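Long-range contacts in Ika8 (PDB 6G6P), which is a synthetic protein built from eight WD40 repeats that fold into an eight-bladed beta-propeller, with no natural function assigned: residues A[177-182]-A[191-196]; A[215-220]-A[231-236]; A[225-230]-A[237-242]. One frame throughout, in Å; residues are numbered along the deposited sequence.

Overall arrangement
The three contacts sit on two consecutive blades of the propeller, on the same side of the chain's centre. Contact 1 comes first along the chain and joins strands 178-183 and 187-192 of one blade; contacts 2 and 3 follow in the next blade, and their segments alternate. They share strand 227-232, which pairs with strand 218-224 in contact 2 and with strand 237-241 in contact 3. Contacts 1 and 2, with centres about 11 Å apart, touch across the blade boundary; the centre of contact 3 is about 13 Å from each of theirs. Contacts 1 and 2 repeat one bulged hairpin, as expected of a chain made from closely similar WD repeats.

Contact 1. Residues A[177-182]-A[191-196]; sequences AITALA and GAADGT
A classic beta bulge marks the first hairpin of this propeller blade, where Thr-179 and Ala-180 of strand 178-183 both face Gly-191 of strand 187-192. The carbonyl of Gly-191 is the hub. Its O takes a short bond from Thr-179 N (2.8 Å, 165° at the hydrogen), which arrives in the carbonyl plane, and a second, weak one from Ala-180 N at 3.4 Å. The return bond runs from Gly-191 N to Ala-180 O at 3.1 Å, meeting the oxygen almost end-on. One step toward the open end of the hairpin, Ile-178 and Ala-192 form an antiparallel non-hydrogen-bonded pair with their CA atoms only 3.9 Å apart and their side chains diverging. Beyond them Ala-193 N lies 2.7 Å from Ala-177 O, but the bond is bent to 123° and counts as weak.

Side chains add little: one apolar touch and one methyl beside a carbonyl. In Ile-178, CG1 lies anti to the carbonyl carbon and CG2 anti to the backbone N (chi1 -47°), which sets CG2 alongside the Gly-191 carbonyl, 3.4 Å from its O, while CD1 reaches back to Ala-192 CB at 4.0 Å. After this pair the chain makes a type I turn from Ala-192 to Gly-195. Asp-194 OD1 accepts from Thr-196 N at 3.3 Å, from above the carboxylate plane, in an Asx turn, and Thr-196 OG1 bonds to His-174 ND1. Ala-193 also shares a backbone bond with Val-218, the first strand residue of the next blade.

Here the backbone does most of the holding. A single buried glycine carbonyl gathers two N-H groups, so the extra residue of the bulge is fitted in with the N-H groups of Thr-179 and Ala-180 both turned to one oxygen, the second only weakly bonded.

Contact 2. Residues A[215-220]-A[231-236]; sequences QSEVTA and GAKDGT
With chi1 at -70°, Gln-215 sets CG anti to its carbonyl carbon, and a bend at chi2 carries the amide past Thr-236, whose OG1 sits between its own backbone N and carbonyl carbon (chi1 59°). The two side chains slide by each other in opposite directions, and Gln-215 NE2 gives an almost straight bond to Thr-236 OG1 (2.9 Å, 168°), with the hydroxyl lying in the amide plane. This is the open end of the hairpin of strands 218-224 and 227-232 in a WD40 blade, where the second strand runs into the turn Ala-232 to Gly-235. Thr-236 OG1 passes the chain on, donating to Asp-234 OD1 at 2.7 Å, while Thr-236 N reaches the same oxygen from the same face of the carboxylate and forms an Asx turn. The other end of the amide, Gln-215 OE1, is bonded to Ser-230 OG, so both ends of the group are held and its flat orientation is fixed. Below it, CB of Gln-215 packs on Ala-232 CB at 3.8 Å.

The backbones meet in a classic bulge: Thr-219 N donates to Gly-231 O at 2.8 Å, Ala-220 N weakly to the same oxygen, and Gly-231 N returns a bond to Ala-220 O at 3.0 Å. Lys-233 N closes the open end of the hairpin on Glu-217 O at 3.1 Å. Thr-219 OG1 bonds to Ile-258 O of the following blade. Its other branch, CG2, meets Lys-233 CG at 3.6 Å, the two side chains crossing nearly at right angles. At the exposed rim, Glu-217 OE1 makes a long salt bridge of 3.9 Å to Lys-233 NZ.

Contact 3. Residues A[225-230]-A[237-242]; sequences DNIVVS and VKVWYI
Strands 227-230 and 237-241 run antiparallel, 165° between their directions, with Val-228 and Trp-240 in a hydrogen-bonded pair: Val-228 N to Trp-240 O is 3.0 Å and Trp-240 N to Val-228 O 3.1 Å. Ser-230 and Lys-238 repeat this pair of hydrogen bonds, and Ile-242 N continues the ladder onto Asn-226 O at 2.8 Å.

On the face bearing Val-228 and Trp-240 the indole decides the packing. Its chi1 of 45° places CG between the backbone N and the carbonyl carbon, which swings the ring over the neighbouring strand. Val-228 CG1 sits over the indole face, 3.5 Å from the centroid of the five-membered ring and 16° off its normal, a CH-pi contact. That same methyl meets Ile-242 CG2 at 3.6 Å, so it is wedged between ring and isoleucine. At the ring's edge, in plane, NE1 points at Ser-230 OG in a weak bond of 3.5 Å; the stronger partner of this hydroxyl is Gln-215 OE1. His-214 packs edge-to-face with the indole. A leucine in place of Trp-240 would probably leave Val-228 CG1 without its aromatic platform, strip Ser-230 OG of the indole N-H and open a gap beside His-214.

The other face is aliphatic. Ile-227 CG2 touches Val-239 CG1 at 3.6 Å and Val-229 CG1 touches Val-237 CG1 at 3.8 Å, in a layer that Phe-263 of the next blade meets. At the strand end Asn-226 lies beside Tyr-241, with its CB against Tyr-241 CE1 and the amide nearly perpendicular to the ring.

Trp-240 beside Ser-230 and His-214 is consistent with the Trp, Ser and His places of the Asp-His-Ser/Thr-Trp tetrad of WD40 repeats, though the indole to serine bond is weak, here joining the two middle strands of a four-stranded propeller blade.

Contact 1. Residues A[177-182]-A[191-196]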
# COMPACT_ATOMS: atom_id res chain seq x y z
N ALA A 177 -6.38 -12.09 -9.15
CA ALA A 177 -5.30 -11.15 -8.89
C ALA A 177 -5.12 -10.90 -7.40
O ALA A 177 -6.09 -10.61 -6.69
CB ALA A 177 -5.55 -9.84 -9.63
N ILE A 178 -3.88 -11.01 -6.93
CA ILE A 178 -3.58 -10.78 -5.52
C ILE A 178 -3.73 -9.30 -5.20
O ILE A 178 -3.46 -8.42 -6.03
CB ILE A 178 -2.17 -11.29 -5.18
CG1 ILE A 178 -1.96 -12.70 -5.75
CG2 ILE A 178 -1.98 -11.35 -3.69
CD1 ILE A 178 -2.84 -13.74 -5.10
N THR A 179 -4.17 -9.01 -3.97
CA THR A 179 -4.46 -7.65 -3.54
C THR A 179 -3.54 -7.15 -2.44
O THR A 179 -2.99 -6.05 -2.55
CB THR A 179 -5.93 -7.54 -3.09
OG1 THR A 179 -6.79 -7.54 -4.24
CG2 THR A 179 -6.16 -6.26 -2.30
N ALA A 180 -3.36 -7.93 -1.37
CA ALA A 180 -2.51 -7.49 -0.27
C ALA A 180 -1.93 -8.70 0.44
O ALA A 180 -2.49 -9.80 0.41
CB ALA A 180 -3.28 -6.61 0.73
N LEU A 181 -0.78 -8.48 1.08
CA LEU A 181 -0.03 -9.54 1.74
C LEU A 181 0.44 -9.07 3.11
O LEU A 181 0.32 -7.89 3.46
CB LEU A 181 1.19 -10.00 0.92
CG LEU A 181 1.14 -10.77 -0.41
CD1 LEU A 181 0.29 -10.10 -1.45
CD2 LEU A 181 2.55 -10.96 -0.94
N ALA A 182 0.98 -10.01 3.87
CA ALA A 182 1.63 -9.84 5.16
C ALA A 182 2.09 -11.22 5.60
O ALA A 182 1.57 -12.23 5.12
CB ALA A 182 0.72 -9.22 6.22
N GLY A 191 -4.20 -12.37 0.31
CA GLY A 191 -5.58 -12.21 -0.12
C GLY A 191 -5.69 -11.73 -1.55
O GLY A 191 -4.92 -10.86 -1.98
N ALA A 192 -6.64 -12.28 -2.30
CA ALA A 192 -6.79 -12.00 -3.72
C ALA A 192 -8.06 -11.20 -3.97
O ALA A 192 -8.78 -10.82 -3.04
CB ALA A 192 -6.80 -13.30 -4.52
N ALA A 193 -8.34 -10.95 -5.25
CA ALA A 193 -9.43 -10.05 -5.62
C ALA A 193 -10.80 -10.69 -5.38
O ALA A 193 -11.75 -9.99 -5.01
CB ALA A 193 -9.29 -9.63 -7.08
N ASP A 194 -10.91 -12.00 -5.57
CA ASP A 194 -12.20 -12.67 -5.46
C ASP A 194 -12.61 -12.94 -4.01
O ASP A 194 -13.58 -13.67 -3.78
CB ASP A 194 -12.18 -13.99 -6.25
CG ASP A 194 -11.14 -14.97 -5.74
OD1 ASP A 194 -10.35 -14.60 -4.85
OD2 ASP A 194 -11.11 -16.11 -6.24
N GLY A 195 -11.90 -12.38 -3.04
CA GLY A 195 -12.25 -12.54 -1.64
C GLY A 195 -11.51 -13.65 -0.92
O GLY A 195 -11.69 -13.80 0.30
N THR A 196 -10.69 -14.43 -1.61
CA THR A 196 -10.01 -15.55 -0.97
C THR A 196 -8.90 -15.05 -0.05
O THR A 196 -8.23 -14.05 -0.33
CB THR A 196 -9.43 -16.50 -2.02
OG1 THR A 196 -8.54 -15.78 -2.89
CG2 THR A 196 -10.54 -17.13 -2.84

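Contact 2. Residues A[215-220]-A[231-236]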
# COMPACT_ATOMS: atom_id res chain seq x y z
N GLN A 215 -16.98 -11.53 0.41
CA GLN A 215 -17.26 -10.50 -0.58
C GLN A 215 -16.89 -11.00 -1.97
O GLN A 215 -16.16 -11.98 -2.13
CB GLN A 215 -16.50 -9.20 -0.27
CG GLN A 215 -17.01 -8.46 0.95
CD GLN A 215 -15.89 -7.76 1.70
OE1 GLN A 215 -14.83 -8.34 1.94
NE2 GLN A 215 -16.12 -6.51 2.08
N SER A 216 -17.40 -10.30 -2.97
CA SER A 216 -17.04 -10.52 -4.37
C SER A 216 -16.35 -9.26 -4.89
O SER A 216 -16.85 -8.15 -4.68
CB SER A 216 -18.27 -10.85 -5.21
OG SER A 216 -19.27 -9.86 -5.06
N GLU A 217 -15.21 -9.45 -5.56
CA GLU A 217 -14.38 -8.36 -6.03
C GLU A 217 -13.95 -7.44 -4.89
O GLU A 217 -14.53 -6.36 -4.71
CB GLU A 217 -15.10 -7.53 -7.11
CG GLU A 217 -15.90 -8.33 -8.12
CD GLU A 217 -16.59 -7.44 -9.13
OE1 GLU A 217 -15.88 -6.79 -9.93
OE2 GLU A 217 -17.83 -7.37 -9.12
N VAL A 218 -12.95 -7.85 -4.12
CA VAL A 218 -12.40 -6.96 -3.10
C VAL A 218 -11.47 -5.97 -3.77
O VAL A 218 -10.78 -6.28 -4.75
CB VAL A 218 -11.70 -7.76 -1.99
CG1 VAL A 218 -12.52 -8.97 -1.60
CG2 VAL A 218 -10.29 -8.15 -2.40
N THR A 219 -11.46 -4.74 -3.25
CA THR A 219 -10.65 -3.66 -3.81
C THR A 219 -9.56 -3.19 -2.87
O THR A 219 -8.66 -2.46 -3.30
CB THR A 219 -11.55 -2.47 -4.18
OG1 THR A 219 -12.09 -1.90 -2.98
CG2 THR A 219 -12.69 -2.92 -5.07
N ALA A 220 -9.61 -3.57 -1.60
CA ALA A 220 -8.62 -3.15 -0.62
C ALA A 220 -8.59 -4.17 0.51
O ALA A 220 -9.63 -4.66 0.93
CB ALA A 220 -8.94 -1.75 -0.08
N GLY A 231 -12.43 -4.42 1.88
CA GLY A 231 -13.42 -3.61 1.20
C GLY A 231 -13.65 -4.15 -0.20
O GLY A 231 -12.75 -4.72 -0.81
N ALA A 232 -14.87 -3.98 -0.70
CA ALA A 232 -15.26 -4.54 -1.99
C ALA A 232 -15.92 -3.47 -2.84
O ALA A 232 -16.20 -2.35 -2.40
CB ALA A 232 -16.20 -5.74 -1.81
N LYS A 233 -16.19 -3.84 -4.10
CA LYS A 233 -16.84 -2.93 -5.04
C LYS A 233 -18.28 -2.64 -4.66
O LYS A 233 -18.82 -1.59 -5.05
CB LYS A 233 -16.78 -3.50 -6.45
CG LYS A 233 -15.58 -3.03 -7.27
CD LYS A 233 -16.01 -2.55 -8.65
CE LYS A 233 -16.73 -3.64 -9.42
NZ LYS A 233 -17.15 -3.18 -10.77
N ASP A 234 -18.93 -3.52 -3.91
CA ASP A 234 -20.31 -3.29 -3.48
C ASP A 234 -20.42 -2.28 -2.35
O ASP A 234 -21.54 -1.89 -2.00
CB ASP A 234 -20.96 -4.61 -3.06
CG ASP A 234 -20.09 -5.42 -2.11
OD1 ASP A 234 -19.33 -4.82 -1.33
OD2 ASP A 234 -20.17 -6.67 -2.16
N GLY A 235 -19.30 -1.84 -1.78
CA GLY A 235 -19.30 -0.86 -0.72
C GLY A 235 -19.23 -1.42 0.69
O GLY A 235 -19.32 -0.64 1.64
N THR A 236 -19.06 -2.73 0.85
CA THR A 236 -19.04 -3.34 2.17
C THR A 236 -17.63 -3.33 2.74
O THR A 236 -16.65 -3.56 2.03
CB THR A 236 -19.56 -4.77 2.11
OG1 THR A 236 -18.75 -5.55 1.22
CG2 THR A 236 -21.01 -4.79 1.64

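Contact 3. Residues A[225-230]-A[237-242]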
# COMPACT_ATOMS: atom_id res chain seq x y z
N ASP A 225 -2.07 -7.99 13.03
CA ASP A 225 -2.27 -9.12 13.95
C ASP A 225 -2.96 -10.21 13.14
O ASP A 225 -2.55 -10.48 12.00
CB ASP A 225 -3.00 -8.66 15.21
CG ASP A 225 -2.46 -7.35 15.75
OD1 ASP A 225 -1.26 -7.07 15.55
OD2 ASP A 225 -3.24 -6.60 16.37
N ASN A 226 -4.01 -10.84 13.65
CA ASN A 226 -4.77 -11.84 12.91
C ASN A 226 -6.10 -11.29 12.40
O ASN A 226 -7.03 -12.06 12.14
CB ASN A 226 -4.99 -13.08 13.77
CG ASN A 226 -3.84 -13.34 14.72
OD1 ASN A 226 -2.74 -13.67 14.30
ND2 ASN A 226 -4.10 -13.18 16.02
N ILE A 227 -6.20 -9.97 12.25
CA ILE A 227 -7.42 -9.30 11.84
C ILE A 227 -7.24 -8.77 10.43
O ILE A 227 -6.25 -8.08 10.14
CB ILE A 227 -7.79 -8.16 12.81
CG1 ILE A 227 -8.15 -8.72 14.18
CG2 ILE A 227 -8.92 -7.32 12.24
CD1 ILE A 227 -8.51 -7.65 15.20
N VAL A 228 -8.18 -9.09 9.54
CA VAL A 228 -8.17 -8.62 8.17
C VAL A 228 -9.39 -7.72 7.97
O VAL A 228 -10.49 -8.06 8.41
CB VAL A 228 -8.17 -9.78 7.15
CG1 VAL A 228 -9.26 -10.78 7.48
CG2 VAL A 228 -8.35 -9.24 5.74
N VAL A 229 -9.18 -6.58 7.32
CA VAL A 229 -10.25 -5.67 6.93
C VAL A 229 -10.29 -5.64 5.41
O VAL A 229 -9.28 -5.33 4.76
CB VAL A 229 -10.03 -4.26 7.51
CG1 VAL A 229 -11.27 -3.41 7.29
CG2 VAL A 229 -9.70 -4.35 8.99
N SER A 230 -11.45 -5.96 4.85
CA SER A 230 -11.60 -6.10 3.41
C SER A 230 -12.72 -5.19 2.92
O SER A 230 -13.82 -5.20 3.48
CB SER A 230 -11.90 -7.56 3.04
OG SER A 230 -13.08 -8.02 3.67
N VAL A 237 -17.54 -3.06 4.04
CA VAL A 237 -16.29 -3.14 4.80
C VAL A 237 -16.50 -4.17 5.89
O VAL A 237 -17.36 -4.00 6.76
CB VAL A 237 -15.90 -1.78 5.40
CG1 VAL A 237 -14.50 -1.83 5.98
CG2 VAL A 237 -16.01 -0.68 4.34
N LYS A 238 -15.73 -5.25 5.84
CA LYS A 238 -15.90 -6.37 6.75
C LYS A 238 -14.61 -6.65 7.50
O LYS A 238 -13.51 -6.57 6.94
CB LYS A 238 -16.35 -7.63 5.99
CG LYS A 238 -17.83 -7.59 5.62
CD LYS A 238 -18.17 -8.55 4.50
CE LYS A 238 -19.66 -8.51 4.19
NZ LYS A 238 -20.01 -9.30 2.98
N VAL A 239 -14.75 -6.97 8.79
CA VAL A 239 -13.64 -7.25 9.69
C VAL A 239 -13.79 -8.68 10.17
O VAL A 239 -14.87 -9.07 10.65
CB VAL A 239 -13.63 -6.27 10.88
CG1 VAL A 239 -12.39 -6.46 11.73
CG2 VAL A 239 -13.75 -4.83 10.39
N TRP A 240 -12.73 -9.48 10.05
CA TRP A 240 -12.83 -10.87 10.47
C TRP A 240 -11.45 -11.42 10.84
O TRP A 240 -10.41 -10.83 10.55
CB TRP A 240 -13.50 -11.74 9.40
CG TRP A 240 -13.05 -11.54 7.99
CD1 TRP A 240 -13.26 -10.44 7.20
CD2 TRP A 240 -12.34 -12.48 7.18
NE1 TRP A 240 -12.71 -10.64 5.96
CE2 TRP A 240 -12.14 -11.89 5.92
CE3 TRP A 240 -11.85 -13.77 7.40
CZ2 TRP A 240 -11.47 -12.54 4.88
CZ3 TRP A 240 -11.18 -14.42 6.37
CH2 TRP A 240 -11.01 -13.80 5.13
N TYR A 241 -11.49 -12.58 11.49
CA TYR A 241 -10.32 -13.23 12.07
C TYR A 241 -9.73 -14.22 11.07
O TYR A 241 -10.44 -15.10 10.57
CB TYR A 241 -10.73 -13.93 13.36
CG TYR A 241 -9.63 -14.52 14.20
CD1 TYR A 241 -8.67 -13.72 14.80
CD2 TYR A 241 -9.57 -15.89 14.43
CE1 TYR A 241 -7.67 -14.27 15.59
CE2 TYR A 241 -8.58 -16.45 15.21
CZ TYR A 241 -7.63 -15.64 15.79
OH TYR A 241 -6.64 -16.20 16.56
N ILE A 242 -8.43 -14.07 10.77
CA ILE A 242 -7.83 -14.89 9.73
C ILE A 242 -7.64 -16.34 10.16
O ILE A 242 -7.42 -17.21 9.31
CB ILE A 242 -6.48 -14.31 9.27
CG1 ILE A 242 -5.43 -14.42 10.38
CG2 ILE A 242 -6.64 -12.86 8.82
CD1 ILE A 242 -4.05 -13.97 9.96